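Local coordinates for pyridoxal kinase (Lactobacillus plantarum, PDB 3H74), which probably catalyses the ATP-dependent phosphorylation of pyridoxal to pyridoxal 5'-phosphate, using a ribokinase-like fold, at residues L41-T46 / T51-D56; I80-S85 / Q118-D123; C189-L192 / V198-C201. One frame throughout, in Å; residues are numbered along the deposited sequence.

In the fold
Along the chain the three contacts follow one another in series, and none touches another. Contact 1 lies at the edge of the seven-strand mixed sheet, where strand 54-55 folds back on strand 32-42. Contact 2 starts at the end of strand 77-80 in the same sheet, and its centre lies about 15 Å from that of contact 1, with about 6 Å between their nearest atoms. Contact 3 belongs to a separate three-stranded antiparallel sheet, its centre about 35 Å from that of contact 1 and on the opposite side of the chain's centre. Together they sample a ribokinase-type fold: a sheet edge, a loop-to-loop contact between two helix starts, and a peripheral hairpin.

Contact 1 (L41-T46 / T51-D56); sequences LLSTHT and TPAVVD
The puckered pyrrolidine ring of Pro52 meets segment 41-46 through CB and CG: Thr44 O lies 3.5 Å from Pro52 CB, and the methyl Thr46 CG2 is 3.8 Å from Pro52 CG. The imidazole of His45 takes its neighbours elsewhere, packing edge-to-face with Tyr49 and bonding through NE2 to Arg258 O. Beyond the proline the chains run as an antiparallel beta hairpin. Leu41 and Val55 form a hydrogen-bonded pair, with Val55 N donating to Leu41 O over 2.8 Å; Leu42 and Val54 form the non-hydrogen-bonded pair, and their side chains lie alongside each other with Leu42 CD2 3.8 Å from Val54 CG2. At Ser43 the chain turns a corner. Its N still bonds to Ala53 O, but the return bond from Ala53 N goes to Ser43 OG (2.9 Å), the hydroxyl taking the place of the backbone carbonyl, which the corner turns away; chi1 of 53° aims OG at Ala53. With an alanine here, Ala53 N would probably lose its acceptor and the corner one of its two clamps. Strand 54-55 is the outermost strand of the main sheet on this side, while the backbone of Leu42 bonds to Leu12 and Ala14, tying the hairpin to strand 4-13 and the loop after it.

Contact 2 (I80-S85 / Q118-D123); sequences IGYVGS and QGFDQD
Tyr82 is the first residue of segment 80-85 to touch segment 118-123, bringing one side of its phenol ring against Phe120. The closest atoms are Tyr82 CE1 and Phe120 CZ, 3.5 Å apart, and Phe120 CE2 is 4.1 Å from the same CE1. With the two planes at 29° and the centroids 5.8 Å apart, the rings are nearly parallel yet slid so far that they barely overlap. Tyr82 gets there by holding CG anti to the backbone N (chi1 175°), which brings the CE1 side of the ring to Phe120.

Gly84 supplies the rest of the contact by its backbone. Its O lies 3.7 Å from Phe120 CE1, at the edge of the ring and in its plane, while Gly84 CA is 4.0 Å from Phe120 CZ. Gly84 N lies over one face of the Tyr82 ring, 3.9 Å above its plane and offset toward the rim, so the loop folds back on its own tyrosine. A side chain could hardly fit here, since a CB on this residue would run into Tyr82 CE2. Gly84 N also bonds to the hydroxyl of Tyr124, whose own ring stacks on Phe120. Ser85 then closes the loop as N-cap of helix 86-98, its OG bonded to Leu88 N; Asp121, next to Phe120, likewise caps helix 122-131 by bonding Tyr124 N.

Between the two segments the chemistry is therefore that of apolar carbon packing. Gly84 O, in the plane of the Phe120 ring at its edge, approaches the positively polarised C-H rim, which is probably mildly favourable. The polar link nearby is the Gly84 N bond to Tyr124, just past segment 118-123.

Contact 3 (C189-L192 / V198-C201); sequences CAWL and VQYC
A beta hairpin brings Trp191 over Gln199 here, joining strand 186-192 to strand 198-204, the central and one outer strand of the three-stranded antiparallel sheet that sits beside the main sheet of this ribokinase-like enzyme. Two hydrogen-bonded pairs hold it. In the first, Cys189 N reaches Cys201 O at 2.9 Å and Cys201 N returns to Cys189 O at 3.0 Å. In the second, Trp191 N bonds to Gln199 O, and Gln199 N meets Trp191 O at 2.7 Å in an almost straight bond of 175°. Ala190 with Tyr200 and Leu192 with Val198 are the non-hydrogen-bonded pairs between and beyond them.

On the face with Ala190, Leu192 CD2 packs 3.8 Å from Val198 CG2, and Tyr200 CD1 lies 3.5 Å from Cys189 O. Helix 159-167 covers the Ala190, Leu192 and Val198 part of this face, while Tyr200 OH reaches back across the sheet to Val181 O on strand 178-183.

The other face is built round the indole. A chi1 of 75° places Trp191 CG between the backbone N and the carbonyl carbon, and the ring swings across to the partner strand. There Gln199 CB stands over one face of the six-membered ring, 3.6 Å from its centroid and 13° off the normal, a true CH-pi contact. The Gln199 chain bends at chi2, and its amide NE2 bonds to Asp193 OD2. Leu231, Ala232 and Leu235 of helix 231-251 also pack on the indole, so the hairpin is held between two helices. Further along the strand a sulfur-aromatic contact follows: Cys201 SG approaches the six-membered ring obliquely, 3.9 Å from Trp191 CZ3.

Contact 1 (L41-T46 / T51-D56)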
# COMPACT_ATOMS: atom_id res chain seq x y z
N LEU A 41 -5.30 11.78 -10.75
CA LEU A 41 -4.14 12.54 -11.21
C LEU A 41 -4.23 13.94 -10.60
O LEU A 41 -5.23 14.64 -10.81
CB LEU A 41 -4.13 12.60 -12.73
CG LEU A 41 -2.98 13.36 -13.38
CD1 LEU A 41 -1.59 12.84 -13.00
CD2 LEU A 41 -3.16 13.35 -14.89
N LEU A 42 -3.21 14.34 -9.86
CA LEU A 42 -3.25 15.58 -9.06
C LEU A 42 -2.04 16.45 -9.35
O LEU A 42 -0.94 15.93 -9.59
CB LEU A 42 -3.25 15.29 -7.56
CG LEU A 42 -4.31 14.33 -7.00
CD1 LEU A 42 -3.85 12.86 -7.06
CD2 LEU A 42 -4.59 14.69 -5.55
N SER A 43 -2.22 17.76 -9.26
CA SER A 43 -1.10 18.70 -9.41
C SER A 43 -0.06 18.51 -8.30
O SER A 43 1.16 18.63 -8.53
CB SER A 43 -1.60 20.14 -9.42
OG SER A 43 -2.41 20.39 -8.28
N THR A 44 -0.55 18.26 -7.08
CA THR A 44 0.29 18.00 -5.90
C THR A 44 -0.49 17.03 -5.03
O THR A 44 -1.70 16.85 -5.22
CB THR A 44 0.52 19.28 -5.03
OG1 THR A 44 -0.70 19.65 -4.38
CG2 THR A 44 1.07 20.46 -5.82
N HIS A 45 0.16 16.43 -4.03
CA HIS A 45 -0.62 15.68 -3.06
C HIS A 45 -1.46 16.62 -2.20
O HIS A 45 -1.36 17.85 -2.30
CB HIS A 45 0.20 14.65 -2.26
CG HIS A 45 1.22 15.22 -1.33
ND1 HIS A 45 0.91 16.10 -0.31
CD2 HIS A 45 2.55 14.99 -1.24
CE1 HIS A 45 2.01 16.39 0.36
NE2 HIS A 45 3.02 15.73 -0.19
N THR A 46 -2.32 16.02 -1.39
CA THR A 46 -3.35 16.77 -0.68
C THR A 46 -2.93 17.27 0.72
O THR A 46 -3.78 17.74 1.48
CB THR A 46 -4.65 15.93 -0.57
OG1 THR A 46 -4.34 14.63 -0.07
CG2 THR A 46 -5.30 15.77 -1.93
N THR A 51 -5.46 23.39 -2.07
CA THR A 51 -6.34 22.55 -2.88
C THR A 51 -5.71 22.23 -4.23
O THR A 51 -5.44 23.13 -5.02
CB THR A 51 -7.67 23.28 -3.11
OG1 THR A 51 -8.25 23.58 -1.83
CG2 THR A 51 -8.63 22.41 -3.90
N PRO A 52 -5.43 20.94 -4.50
CA PRO A 52 -4.85 20.60 -5.79
C PRO A 52 -5.83 20.57 -6.94
O PRO A 52 -7.05 20.50 -6.75
CB PRO A 52 -4.25 19.20 -5.56
CG PRO A 52 -4.75 18.72 -4.29
CD PRO A 52 -5.57 19.77 -3.61
N ALA A 53 -5.28 20.64 -8.15
CA ALA A 53 -6.04 20.48 -9.39
C ALA A 53 -6.04 19.00 -9.74
O ALA A 53 -4.97 18.40 -9.93
CB ALA A 53 -5.40 21.29 -10.50
N VAL A 54 -7.22 18.39 -9.83
CA VAL A 54 -7.34 16.94 -9.89
C VAL A 54 -8.18 16.53 -11.08
O VAL A 54 -9.27 17.09 -11.31
CB VAL A 54 -8.01 16.41 -8.61
CG1 VAL A 54 -8.21 14.88 -8.66
CG2 VAL A 54 -7.20 16.79 -7.36
N VAL A 55 -7.70 15.55 -11.84
CA VAL A 55 -8.48 14.95 -12.92
C VAL A 55 -9.26 13.76 -12.36
O VAL A 55 -8.68 12.88 -11.72
CB VAL A 55 -7.60 14.45 -14.07
CG1 VAL A 55 -8.46 13.94 -15.22
CG2 VAL A 55 -6.67 15.54 -14.56
N ASP A 56 -10.57 13.77 -12.60
CA ASP A 56 -11.43 12.65 -12.27
C ASP A 56 -11.24 11.57 -13.33
O ASP A 56 -11.54 11.79 -14.50
CB ASP A 56 -12.88 13.15 -12.23
CG ASP A 56 -13.87 12.08 -11.81
OD1 ASP A 56 -13.48 10.92 -11.62
OD2 ASP A 56 -15.08 12.42 -11.67

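Contact 2 (I80-S85 / Q118-D123)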
# COMPACT_ATOMS: atom_id res chain seq x y z
N ILE A 80 -2.44 -2.57 -5.40
CA ILE A 80 -3.46 -1.53 -5.44
C ILE A 80 -3.30 -0.66 -4.21
O ILE A 80 -3.35 -1.18 -3.08
CB ILE A 80 -4.91 -2.11 -5.48
CG1 ILE A 80 -5.05 -3.26 -6.49
CG2 ILE A 80 -5.93 -0.99 -5.70
CD1 ILE A 80 -4.73 -2.91 -7.95
N GLY A 81 -3.09 0.63 -4.42
CA GLY A 81 -3.05 1.60 -3.34
C GLY A 81 -4.32 2.43 -3.33
O GLY A 81 -5.40 1.92 -3.62
N TYR A 82 -4.20 3.71 -3.00
CA TYR A 82 -5.35 4.62 -2.97
C TYR A 82 -6.17 4.53 -4.25
O TYR A 82 -5.62 4.67 -5.35
CB TYR A 82 -4.87 6.06 -2.76
CG TYR A 82 -5.97 7.09 -2.81
CD1 TYR A 82 -6.58 7.55 -1.65
CD2 TYR A 82 -6.41 7.61 -4.03
CE1 TYR A 82 -7.59 8.51 -1.70
CE2 TYR A 82 -7.43 8.56 -4.09
CZ TYR A 82 -8.01 9.00 -2.92
OH TYR A 82 -9.02 9.95 -2.94
N VAL A 83 -7.47 4.32 -4.11
CA VAL A 83 -8.38 4.26 -5.27
C VAL A 83 -9.21 5.54 -5.34
O VAL A 83 -9.05 6.34 -6.27
CB VAL A 83 -9.26 2.98 -5.26
CG1 VAL A 83 -10.20 2.99 -6.44
CG2 VAL A 83 -8.39 1.74 -5.29
N GLY A 84 -10.08 5.75 -4.35
CA GLY A 84 -10.73 7.05 -4.17
C GLY A 84 -12.22 7.13 -4.41
O GLY A 84 -12.84 8.11 -4.01
N SER A 85 -12.79 6.12 -5.07
CA SER A 85 -14.25 6.08 -5.26
C SER A 85 -14.76 4.65 -5.31
O SER A 85 -14.02 3.72 -5.65
CB SER A 85 -14.66 6.83 -6.53
OG SER A 85 -14.23 6.12 -7.69
N GLN A 118 -11.25 12.36 4.92
CA GLN A 118 -12.28 13.23 4.39
C GLN A 118 -12.72 12.74 3.01
O GLN A 118 -11.94 12.46 2.19
CB GLN A 118 -11.78 14.70 4.39
CG GLN A 118 -11.40 15.19 5.89
CD GLN A 118 -11.27 16.76 6.22
OE1 GLN A 118 -10.21 17.44 6.07
NE2 GLN A 118 -12.31 17.24 6.85
N GLY A 119 -13.99 12.53 2.85
CA GLY A 119 -14.55 12.05 1.59
C GLY A 119 -14.92 10.57 1.53
O GLY A 119 -15.61 10.15 0.65
N PHE A 120 -14.39 9.82 2.49
CA PHE A 120 -14.70 8.39 2.60
C PHE A 120 -15.78 8.14 3.64
O PHE A 120 -15.80 8.75 4.72
CB PHE A 120 -13.45 7.58 2.96
CG PHE A 120 -12.42 7.49 1.86
CD1 PHE A 120 -12.75 7.73 0.52
CD2 PHE A 120 -11.12 7.10 2.16
CE1 PHE A 120 -11.79 7.63 -0.48
CE2 PHE A 120 -10.15 6.99 1.17
CZ PHE A 120 -10.48 7.25 -0.16
N ASP A 121 -16.67 7.21 3.32
CA ASP A 121 -17.78 6.85 4.20
C ASP A 121 -17.93 5.33 4.26
O ASP A 121 -17.11 4.59 3.71
CB ASP A 121 -19.07 7.52 3.71
CG ASP A 121 -19.38 7.22 2.24
OD1 ASP A 121 -18.83 6.25 1.68
OD2 ASP A 121 -20.19 7.96 1.64
N GLN A 122 -18.99 4.85 4.92
CA GLN A 122 -19.24 3.42 5.05
C GLN A 122 -19.43 2.71 3.71
O GLN A 122 -19.07 1.54 3.58
CB GLN A 122 -20.44 3.16 5.97
CG GLN A 122 -20.08 3.21 7.45
CD GLN A 122 -19.27 2.00 7.90
OE1 GLN A 122 -19.64 0.85 7.66
NE2 GLN A 122 -18.16 2.27 8.58
N ASP A 123 -19.98 3.41 2.73
CA ASP A 123 -20.11 2.87 1.38
C ASP A 123 -18.74 2.55 0.79
O ASP A 123 -18.56 1.53 0.14
CB ASP A 123 -20.87 3.84 0.46
CG ASP A 123 -22.37 3.83 0.69
OD1 ASP A 123 -22.90 2.87 1.29
OD2 ASP A 123 -23.03 4.80 0.25

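Contact 3 (C189-L192 / V198-C201)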
# COMPACT_ATOMS: atom_id res chain seq x y z
N CYS A 189 5.04 -4.37 11.75
CA CYS A 189 3.96 -5.17 11.19
C CYS A 189 3.62 -6.36 12.07
O CYS A 189 4.50 -7.03 12.59
CB CYS A 189 4.36 -5.67 9.80
SG CYS A 189 4.55 -4.38 8.55
N ALA A 190 2.32 -6.61 12.20
CA ALA A 190 1.85 -7.80 12.90
C ALA A 190 0.97 -8.61 11.98
O ALA A 190 0.18 -8.06 11.21
CB ALA A 190 1.09 -7.41 14.15
N TRP A 191 1.08 -9.93 12.07
CA TRP A 191 0.32 -10.84 11.23
C TRP A 191 0.23 -12.21 11.90
O TRP A 191 0.95 -12.48 12.88
CB TRP A 191 0.97 -10.96 9.84
CG TRP A 191 2.20 -11.79 9.81
CD1 TRP A 191 2.31 -13.07 9.35
CD2 TRP A 191 3.52 -11.42 10.26
NE1 TRP A 191 3.59 -13.52 9.49
CE2 TRP A 191 4.35 -12.54 10.05
CE3 TRP A 191 4.07 -10.26 10.83
CZ2 TRP A 191 5.71 -12.53 10.38
CZ3 TRP A 191 5.42 -10.26 11.16
CH2 TRP A 191 6.22 -11.38 10.93
N LEU A 192 -0.63 -13.08 11.37
CA LEU A 192 -0.76 -14.44 11.88
C LEU A 192 0.09 -15.39 11.06
O LEU A 192 0.03 -15.38 9.83
CB LEU A 192 -2.22 -14.90 11.83
CG LEU A 192 -3.25 -14.16 12.69
CD1 LEU A 192 -4.65 -14.64 12.34
CD2 LEU A 192 -2.98 -14.30 14.18
N VAL A 198 0.27 -14.82 16.62
CA VAL A 198 0.58 -13.44 16.24
C VAL A 198 2.09 -13.27 16.18
O VAL A 198 2.81 -13.53 17.15
CB VAL A 198 -0.04 -12.42 17.22
CG1 VAL A 198 0.43 -10.99 16.90
CG2 VAL A 198 -1.55 -12.50 17.20
N GLN A 199 2.56 -12.85 15.01
CA GLN A 199 3.96 -12.53 14.83
C GLN A 199 4.12 -11.03 14.65
O GLN A 199 3.19 -10.33 14.25
CB GLN A 199 4.55 -13.29 13.63
CG GLN A 199 4.50 -14.81 13.75
CD GLN A 199 5.25 -15.36 14.95
OE1 GLN A 199 6.19 -14.74 15.46
NE2 GLN A 199 4.85 -16.53 15.42
N TYR A 200 5.30 -10.53 14.95
CA TYR A 200 5.60 -9.11 14.83
C TYR A 200 6.99 -8.90 14.38
O TYR A 200 7.90 -9.55 14.80
CB TYR A 200 5.41 -8.43 16.19
CG TYR A 200 5.75 -6.94 16.26
CD1 TYR A 200 4.81 -5.99 15.94
CD2 TYR A 200 6.97 -6.50 16.67
CE1 TYR A 200 5.08 -4.66 16.00
CE2 TYR A 200 7.22 -5.18 16.76
CZ TYR A 200 6.29 -4.25 16.41
OH TYR A 200 6.58 -2.92 16.48
N CYS A 201 7.19 -7.94 13.54
CA CYS A 201 8.52 -7.44 13.37
C CYS A 201 8.44 -5.94 13.18
O CYS A 201 7.56 -5.43 12.62
CB CYS A 201 9.22 -8.08 12.23
SG CYS A 201 8.49 -7.88 10.72